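Local structure of VP2 (Primate bocaparvovirus 1, 7L0Y) at residues G18-G23 with T449-C454; W71-F76 with P143-P148. The protein forms the icosahedral T=1 capsid of human bocavirus 1, a shell of 60 copies of the capsid protein. All coordinates share one frame; numbering follows the deposited sequence.

Contact 1: G18-G23 with T449-C454; sequences GGWVGG and TGQVSC
This contact belongs to the jelly-roll core of the parvovirus capsid protein, where Trp20 and Val21 lie against Gln451 and Ser453 of strand 446-462. That strand runs between strands 30-42 and 95-118 in the sheet that probably corresponds to the BIDG sheet, which lines the inside of parvovirus capsids. The glycine-rich segment 18-23 has no regular structure and crosses one face of this sheet. No hydrogen bond joins it to residues 449-454; the close contacts are between side chains.

Gln451 projects from the strand toward the loop. Its chain is extended beyond CG, which carries the amide to the benzo edge of the Trp20 ring. Gln451 NE2 lies near the ring plane, 3.9 Å from Trp20 CE3. The amide and ring planes are 83° apart, so the amide stands almost upright at the ring edge. The other end of the amide is held within the chain: Gln451 OE1 accepts a hydrogen bond from Asn109 ND2, and the same nitrogen bonds to Gly18 O. Asn109 thus ties strand and loop together.

With CG turned opposite the backbone N (chi1 -173°), the Trp20 ring meets this amide edge-on. The ring is shared with a second subunit. NE1 bonds to Glu203 O of the second subunit, His207 of that subunit stacks on the ring, and its His133 meets it with the planes at about 90°. This makes the tryptophan part of the subunit interface.

One step along the chain, Val21 points at the strand and touches it with a single methyl, CG2, which rests 3.6 Å from Ser453 CB.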
ATOM      1  N   GLY A  18     -17.581 -74.744 -45.356  1.00 18.55           N
ATOM      2  CA  GLY A  18     -18.400 -74.992 -44.193  1.00 18.55           C
ATOM      3  C   GLY A  18     -18.202 -76.410 -43.707  1.00 18.55           C
ATOM      4  O   GLY A  18     -17.588 -77.239 -44.376  1.00 18.55           O
ATOM      5  N   GLY A  19     -18.721 -76.667 -42.512  1.00 15.40           N
ATOM      6  CA  GLY A  19     -18.676 -77.982 -41.925  1.00 15.40           C
ATOM      7  C   GLY A  19     -20.042 -78.634 -41.946  1.00 15.40           C
ATOM      8  O   GLY A  19     -21.037 -78.040 -42.360  1.00 15.40           O
ATOM      9  N   TRP A  20     -20.076 -79.870 -41.485  1.00 11.98           N
ATOM     10  CA  TRP A  20     -21.330 -80.583 -41.352  1.00 11.98           C
ATOM     11  C   TRP A  20     -22.005 -80.174 -40.054  1.00 11.98           C
ATOM     12  O   TRP A  20     -21.368 -80.124 -39.005  1.00 11.98           O
ATOM     13  CB  TRP A  20     -21.054 -82.075 -41.342  1.00 10.45           C
ATOM     14  CG  TRP A  20     -22.223 -82.910 -41.384  1.00 10.45           C
ATOM     15  CD1 TRP A  20     -22.899 -83.413 -40.335  1.00 10.45           C
ATOM     16  CD2 TRP A  20     -22.819 -83.453 -42.549  1.00 10.45           C
ATOM     17  NE1 TRP A  20     -23.924 -84.195 -40.769  1.00 10.45           N
ATOM     18  CE2 TRP A  20     -23.891 -84.242 -42.133  1.00 10.45           C
ATOM     19  CE3 TRP A  20     -22.554 -83.337 -43.912  1.00 10.45           C
ATOM     20  CZ2 TRP A  20     -24.705 -84.911 -43.024  1.00 10.45           C
ATOM     21  CZ3 TRP A  20     -23.363 -83.999 -44.795  1.00 10.45           C
ATOM     22  CH2 TRP A  20     -24.426 -84.777 -44.352  1.00 10.45           C
ATOM     23  N   VAL A  21     -23.289 -79.863 -40.116  1.00 11.73           N
ATOM     24  CA  VAL A  21     -24.065 -79.612 -38.910  1.00 11.73           C
ATOM     25  C   VAL A  21     -25.117 -80.697 -38.796  1.00 11.73           C
ATOM     26  O   VAL A  21     -25.599 -81.222 -39.802  1.00 11.73           O
ATOM     27  CB  VAL A  21     -24.721 -78.214 -38.874  1.00 11.19           C
ATOM     28  CG1 VAL A  21     -23.671 -77.137 -38.948  1.00 11.19           C
ATOM     29  CG2 VAL A  21     -25.778 -78.059 -39.958  1.00 11.19           C
ATOM     30  N   GLY A  22     -25.457 -81.039 -37.568  1.00 11.96           N
ATOM     31  CA  GLY A  22     -26.445 -82.067 -37.339  1.00 11.96           C
ATOM     32  C   GLY A  22     -26.860 -82.067 -35.894  1.00 11.96           C
ATOM     33  O   GLY A  22     -26.170 -81.530 -35.027  1.00 11.96           O
ATOM     34  N   GLY A  23     -28.013 -82.668 -35.649  1.00 13.27           N
ATOM     35  CA  GLY A  23     -28.506 -82.856 -34.307  1.00 13.27           C
ATOM     36  C   GLY A  23     -29.359 -81.710 -33.818  1.00 13.27           C
ATOM     37  O   GLY A  23     -29.342 -80.596 -34.338  1.00 13.27           O
ATOM     38  N   THR A 449     -22.421 -81.447 -57.131  1.00 19.32           N
ATOM     39  CA  THR A 449     -22.753 -81.939 -55.810  1.00 19.32           C
ATOM     40  C   THR A 449     -22.328 -80.892 -54.800  1.00 19.32           C
ATOM     41  O   THR A 449     -21.387 -80.139 -55.037  1.00 19.32           O
ATOM     42  CB  THR A 449     -22.070 -83.280 -55.494  1.00 20.96           C
ATOM     43  OG1 THR A 449     -20.648 -83.137 -55.568  1.00 20.96           O
ATOM     44  CG2 THR A 449     -22.508 -84.336 -56.462  1.00 20.96           C
ATOM     45  N   GLY A 450     -23.033 -80.839 -53.684  1.00 15.38           N
ATOM     46  CA  GLY A 450     -22.659 -79.942 -52.621  1.00 15.38           C
ATOM     47  C   GLY A 450     -23.374 -80.329 -51.357  1.00 15.38           C
ATOM     48  O   GLY A 450     -24.079 -81.332 -51.303  1.00 15.38           O
ATOM     49  N   GLN A 451     -23.195 -79.508 -50.335  1.00 12.99           N
ATOM     50  CA  GLN A 451     -23.855 -79.707 -49.058  1.00 12.99           C
ATOM     51  C   GLN A 451     -24.847 -78.578 -48.835  1.00 12.99           C
ATOM     52  O   GLN A 451     -24.521 -77.412 -49.048  1.00 12.99           O
ATOM     53  CB  GLN A 451     -22.839 -79.773 -47.914  1.00 15.30           C
ATOM     54  CG  GLN A 451     -21.861 -80.921 -48.055  1.00 15.30           C
ATOM     55  CD  GLN A 451     -20.887 -81.051 -46.899  1.00 15.30           C
ATOM     56  OE1 GLN A 451     -20.705 -80.134 -46.107  1.00 15.30           O
ATOM     57  NE2 GLN A 451     -20.225 -82.195 -46.823  1.00 15.30           N
ATOM     58  N   VAL A 452     -26.066 -78.935 -48.456  1.00 11.62           N
ATOM     59  CA  VAL A 452     -27.037 -77.997 -47.908  1.00 11.62           C
ATOM     60  C   VAL A 452     -27.183 -78.280 -46.430  1.00 11.62           C
ATOM     61  O   VAL A 452     -27.333 -79.433 -46.026  1.00 11.62           O
ATOM     62  CB  VAL A 452     -28.404 -78.080 -48.609  1.00 13.41           C
ATOM     63  CG1 VAL A 452     -28.339 -77.373 -49.886  1.00 13.41           C
ATOM     64  CG2 VAL A 452     -28.765 -79.521 -48.871  1.00 13.41           C
ATOM     65  N   SER A 453     -27.134 -77.230 -45.632  1.00 12.08           N
ATOM     66  CA  SER A 453     -27.453 -77.312 -44.222  1.00 12.08           C
ATOM     67  C   SER A 453     -28.663 -76.435 -43.955  1.00 12.08           C
ATOM     68  O   SER A 453     -28.685 -75.267 -44.342  1.00 12.08           O
ATOM     69  CB  SER A 453     -26.270 -76.889 -43.359  1.00 13.37           C
ATOM     70  OG  SER A 453     -25.957 -75.528 -43.546  1.00 13.37           O
ATOM     71  N   CYS A 454     -29.673 -77.012 -43.322  1.00 14.24           N
ATOM     72  CA  CYS A 454     -30.843 -76.289 -42.855  1.00 14.24           C
ATOM     73  C   CYS A 454     -30.773 -76.224 -41.341  1.00 14.24           C
ATOM     74  O   CYS A 454     -30.411 -77.206 -40.692  1.00 14.24           O
ATOM     75  CB  CYS A 454     -32.129 -76.979 -43.309  1.00 19.49           C
ATOM     76  SG  CYS A 454     -33.657 -76.136 -42.869  1.00 19.49           S
TER

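Contact 2: W71-F76 with P143-P148; sequences WTYFNF and PNASHP
Tyr73 and Ala145 meet through a CH-pi contact. It joins strand 71-74 of the jelly roll to the loop between strands 132-137 and 161-169. Ala145 CB lies over one face of the Tyr73 ring, 3.6 Å from the ring centroid and 16° off the normal. It is displaced toward the rim on the CG side, with Tyr73 CG to Ala145 CB at 3.5 Å.

The tyrosine torsions present this face. CG stands between the backbone N and the carbonyl carbon (chi1 63°), and the ring plane stands about perpendicular to the plane of CA, CB and CG (chi2 94°). The ring lies under residue 145, with the methyl over its CG end and Ala145 O over the phenol end of the same face. Tyr73 OH is 3.5 Å from Ala145 O, but its hydrogen bond is made to Asp152 OD2, farther along the loop, which anchors the phenol end. Ser146 CB approaches the ring obliquely, 4.1 Å from Tyr73 CE1.

Two residues on, Asn75 has its amide swung anti to the backbone N, which carries it out toward the loop. Ser146 OG comes up to that amide. It is 2.9 Å from Asn75 OD1 and 3.0 Å from Asn75 ND2, where the angle is poor for a bond. The Asn75 backbone is hydrogen-bonded to Met154, in the same loop.

The contact is largely buried. Val244 of a third subunit packs on Tyr73. Within the chain, strand 71-74 lies between strands 161-169 and 424-429, pairing antiparallel with each. Ala145 lies against Tyr167 of strand 161-169 and, with Tyr73, against Thr424 of strand 424-429.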
ATOM      1  N   TRP A  71     -34.073 -75.655 -64.579  1.00 18.63           N
ATOM      2  CA  TRP A  71     -33.809 -75.481 -63.163  1.00 18.63           C
ATOM      3  C   TRP A  71     -34.237 -76.682 -62.321  1.00 18.63           C
ATOM      4  O   TRP A  71     -35.113 -77.463 -62.687  1.00 18.63           O
ATOM      5  CB  TRP A  71     -34.529 -74.240 -62.667  1.00 14.35           C
ATOM      6  CG  TRP A  71     -33.965 -72.993 -63.203  1.00 14.35           C
ATOM      7  CD1 TRP A  71     -34.286 -72.391 -64.373  1.00 14.35           C
ATOM      8  CD2 TRP A  71     -33.008 -72.159 -62.570  1.00 14.35           C
ATOM      9  NE1 TRP A  71     -33.566 -71.246 -64.525  1.00 14.35           N
ATOM     10  CE2 TRP A  71     -32.779 -71.071 -63.423  1.00 14.35           C
ATOM     11  CE3 TRP A  71     -32.317 -72.225 -61.366  1.00 14.35           C
ATOM     12  CZ2 TRP A  71     -31.891 -70.063 -63.111  1.00 14.35           C
ATOM     13  CZ3 TRP A  71     -31.434 -71.230 -61.064  1.00 14.35           C
ATOM     14  CH2 TRP A  71     -31.221 -70.166 -61.931  1.00 14.35           C
ATOM     15  N   THR A  72     -33.598 -76.801 -61.163  1.00 17.34           N
ATOM     16  CA  THR A  72     -34.005 -77.691 -60.089  1.00 17.34           C
ATOM     17  C   THR A  72     -34.149 -76.862 -58.824  1.00 17.34           C
ATOM     18  O   THR A  72     -33.733 -75.708 -58.769  1.00 17.34           O
ATOM     19  CB  THR A  72     -33.007 -78.831 -59.845  1.00 19.01           C
ATOM     20  OG1 THR A  72     -31.710 -78.295 -59.574  1.00 19.01           O
ATOM     21  CG2 THR A  72     -32.925 -79.751 -61.027  1.00 19.01           C
ATOM     22  N   TYR A  73     -34.759 -77.450 -57.806  1.00 18.37           N
ATOM     23  CA  TYR A  73     -35.087 -76.690 -56.613  1.00 18.37           C
ATOM     24  C   TYR A  73     -34.951 -77.558 -55.374  1.00 18.37           C
ATOM     25  O   TYR A  73     -34.992 -78.783 -55.437  1.00 18.37           O
ATOM     26  CB  TYR A  73     -36.502 -76.113 -56.707  1.00 21.80           C
ATOM     27  CG  TYR A  73     -37.568 -77.167 -56.776  1.00 21.80           C
ATOM     28  CD1 TYR A  73     -38.215 -77.597 -55.631  1.00 21.80           C
ATOM     29  CD2 TYR A  73     -37.908 -77.753 -57.979  1.00 21.80           C
ATOM     30  CE1 TYR A  73     -39.169 -78.556 -55.688  1.00 21.80           C
ATOM     31  CE2 TYR A  73     -38.862 -78.717 -58.042  1.00 21.80           C
ATOM     32  CZ  TYR A  73     -39.491 -79.117 -56.898  1.00 21.80           C
ATOM     33  OH  TYR A  73     -40.457 -80.085 -56.961  1.00 21.80           O
ATOM     34  N   PHE A  74     -34.786 -76.885 -54.241  1.00 18.48           N
ATOM     35  CA  PHE A  74     -34.778 -77.499 -52.924  1.00 18.48           C
ATOM     36  C   PHE A  74     -36.169 -77.449 -52.318  1.00 18.48           C
ATOM     37  O   PHE A  74     -36.826 -76.407 -52.334  1.00 18.48           O
ATOM     38  CB  PHE A  74     -33.790 -76.793 -51.997  1.00 15.57           C
ATOM     39  CG  PHE A  74     -32.366 -76.959 -52.394  1.00 15.57           C
ATOM     40  CD1 PHE A  74     -31.644 -78.044 -51.965  1.00 15.57           C
ATOM     41  CD2 PHE A  74     -31.745 -76.035 -53.202  1.00 15.57           C
ATOM     42  CE1 PHE A  74     -30.341 -78.219 -52.347  1.00 15.57           C
ATOM     43  CE2 PHE A  74     -30.433 -76.201 -53.571  1.00 15.57           C
ATOM     44  CZ  PHE A  74     -29.730 -77.292 -53.139  1.00 15.57           C
ATOM     45  N   ASN A  75     -36.615 -78.579 -51.784  1.00 21.62           N
ATOM     46  CA  ASN A  75     -37.887 -78.673 -51.081  1.00 21.62           C
ATOM     47  C   ASN A  75     -37.640 -79.137 -49.655  1.00 21.62           C
ATOM     48  O   ASN A  75     -37.273 -80.292 -49.426  1.00 21.62           O
ATOM     49  CB  ASN A  75     -38.837 -79.619 -51.799  1.00 25.81           C
ATOM     50  CG  ASN A  75     -40.202 -79.630 -51.183  1.00 25.81           C
ATOM     51  OD1 ASN A  75     -40.627 -78.651 -50.582  1.00 25.81           O
ATOM     52  ND2 ASN A  75     -40.903 -80.736 -51.326  1.00 25.81           N
ATOM     53  N   PHE A  76     -37.846 -78.242 -48.699  1.00 18.97           N
ATOM     54  CA  PHE A  76     -37.671 -78.543 -47.287  1.00 18.97           C
ATOM     55  C   PHE A  76     -38.968 -78.861 -46.567  1.00 18.97           C
ATOM     56  O   PHE A  76     -38.954 -78.999 -45.345  1.00 18.97           O
ATOM     57  CB  PHE A  76     -36.959 -77.391 -46.593  1.00 18.06           C
ATOM     58  CG  PHE A  76     -35.574 -77.190 -47.072  1.00 18.06           C
ATOM     59  CD1 PHE A  76     -34.538 -77.919 -46.536  1.00 18.06           C
ATOM     60  CD2 PHE A  76     -35.309 -76.309 -48.096  1.00 18.06           C
ATOM     61  CE1 PHE A  76     -33.263 -77.742 -46.989  1.00 18.06           C
ATOM     62  CE2 PHE A  76     -34.041 -76.137 -48.552  1.00 18.06           C
ATOM     63  CZ  PHE A  76     -33.016 -76.851 -48.000  1.00 18.06           C
ATOM     64  N   PRO A 143     -44.071 -69.105 -60.241  1.00 23.78           N
ATOM     65  CA  PRO A 143     -44.906 -70.224 -59.795  1.00 23.78           C
ATOM     66  C   PRO A 143     -44.190 -71.057 -58.751  1.00 23.78           C
ATOM     67  O   PRO A 143     -42.978 -71.260 -58.820  1.00 23.78           O
ATOM     68  CB  PRO A 143     -45.139 -71.016 -61.078  1.00 21.97           C
ATOM     69  CG  PRO A 143     -45.008 -70.018 -62.145  1.00 21.97           C
ATOM     70  CD  PRO A 143     -43.987 -69.041 -61.708  1.00 21.97           C
ATOM     71  N   ASN A 144     -44.945 -71.522 -57.764  1.00 29.62           N
ATOM     72  CA  ASN A 144     -44.350 -72.318 -56.703  1.00 29.62           C
ATOM     73  C   ASN A 144     -43.731 -73.581 -57.274  1.00 29.62           C
ATOM     74  O   ASN A 144     -44.301 -74.230 -58.152  1.00 29.62           O
ATOM     75  CB  ASN A 144     -45.387 -72.679 -55.649  1.00 34.72           C
ATOM     76  CG  ASN A 144     -46.538 -73.454 -56.222  1.00 34.72           C
ATOM     77  OD1 ASN A 144     -46.826 -73.356 -57.409  1.00 34.72           O
ATOM     78  ND2 ASN A 144     -47.165 -74.275 -55.398  1.00 34.72           N
ATOM     79  N   ALA A 145     -42.551 -73.926 -56.773  1.00 30.80           N
ATOM     80  CA  ALA A 145     -41.875 -75.116 -57.259  1.00 30.80           C
ATOM     81  C   ALA A 145     -42.460 -76.367 -56.646  1.00 30.80           C
ATOM     82  O   ALA A 145     -42.587 -77.392 -57.320  1.00 30.80           O
ATOM     83  CB  ALA A 145     -40.384 -75.031 -56.956  1.00 26.26           C
ATOM     84  N   SER A 146     -42.839 -76.295 -55.382  1.00 33.60           N
ATOM     85  CA  SER A 146     -43.202 -77.465 -54.621  1.00 33.60           C
ATOM     86  C   SER A 146     -44.672 -77.404 -54.251  1.00 33.60           C
ATOM     87  O   SER A 146     -45.267 -76.334 -54.131  1.00 33.60           O
ATOM     88  CB  SER A 146     -42.350 -77.587 -53.364  1.00 33.62           C
ATOM     89  OG  SER A 146     -42.772 -78.687 -52.592  1.00 33.62           O
ATOM     90  N   HIS A 147     -45.241 -78.582 -54.081  1.00 34.68           N
ATOM     91  CA  HIS A 147     -46.602 -78.778 -53.638  1.00 34.68           C
ATOM     92  C   HIS A 147     -46.569 -79.781 -52.500  1.00 34.68           C
ATOM     93  O   HIS A 147     -45.728 -80.680 -52.496  1.00 34.68           O
ATOM     94  CB  HIS A 147     -47.469 -79.280 -54.798  1.00 34.59           C
ATOM     95  CG  HIS A 147     -48.929 -79.316 -54.497  1.00 34.59           C
ATOM     96  ND1 HIS A 147     -49.555 -80.426 -53.976  1.00 34.59           N
ATOM     97  CD2 HIS A 147     -49.883 -78.366 -54.616  1.00 34.59           C
ATOM     98  CE1 HIS A 147     -50.836 -80.166 -53.807  1.00 34.59           C
ATOM     99  NE2 HIS A 147     -51.062 -78.922 -54.186  1.00 34.59           N
ATOM    100  N   PRO A 148     -47.423 -79.620 -51.496  1.00 34.22           N
ATOM    101  CA  PRO A 148     -47.397 -80.552 -50.368  1.00 34.22           C
ATOM    102  C   PRO A 148     -47.567 -81.993 -50.819  1.00 34.22           C
ATOM    103  O   PRO A 148     -48.215 -82.281 -51.824  1.00 34.22           O
ATOM    104  CB  PRO A 148     -48.571 -80.088 -49.507  1.00 32.05           C
ATOM    105  CG  PRO A 148     -48.673 -78.644 -49.802  1.00 32.05           C
ATOM    106  CD  PRO A 148     -48.328 -78.486 -51.247  1.00 32.05           C
TER

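How the contacts relate
The centres of contacts 1 and 2 are about 19 Å apart. Along the chain the order is 18-23, 71-76, 143-148 and 449-454, so both segments of contact 2 fall between those of contact 1. The two contacts meet through the sandwich interior: Val452 CG1 is 3.3 Å from Phe74 CE1, and Cys454 CB is 3.9 Å from Phe76 CE1. Strand 446-462 therefore carries the N-terminal loop on one face and packs against 71-76 with the other. Contact 2 lies on the far side of segment 71-76. Contact 1 borders the second subunit and contact 2 the third, so both ends of this stack lie at subunit interfaces of the capsid.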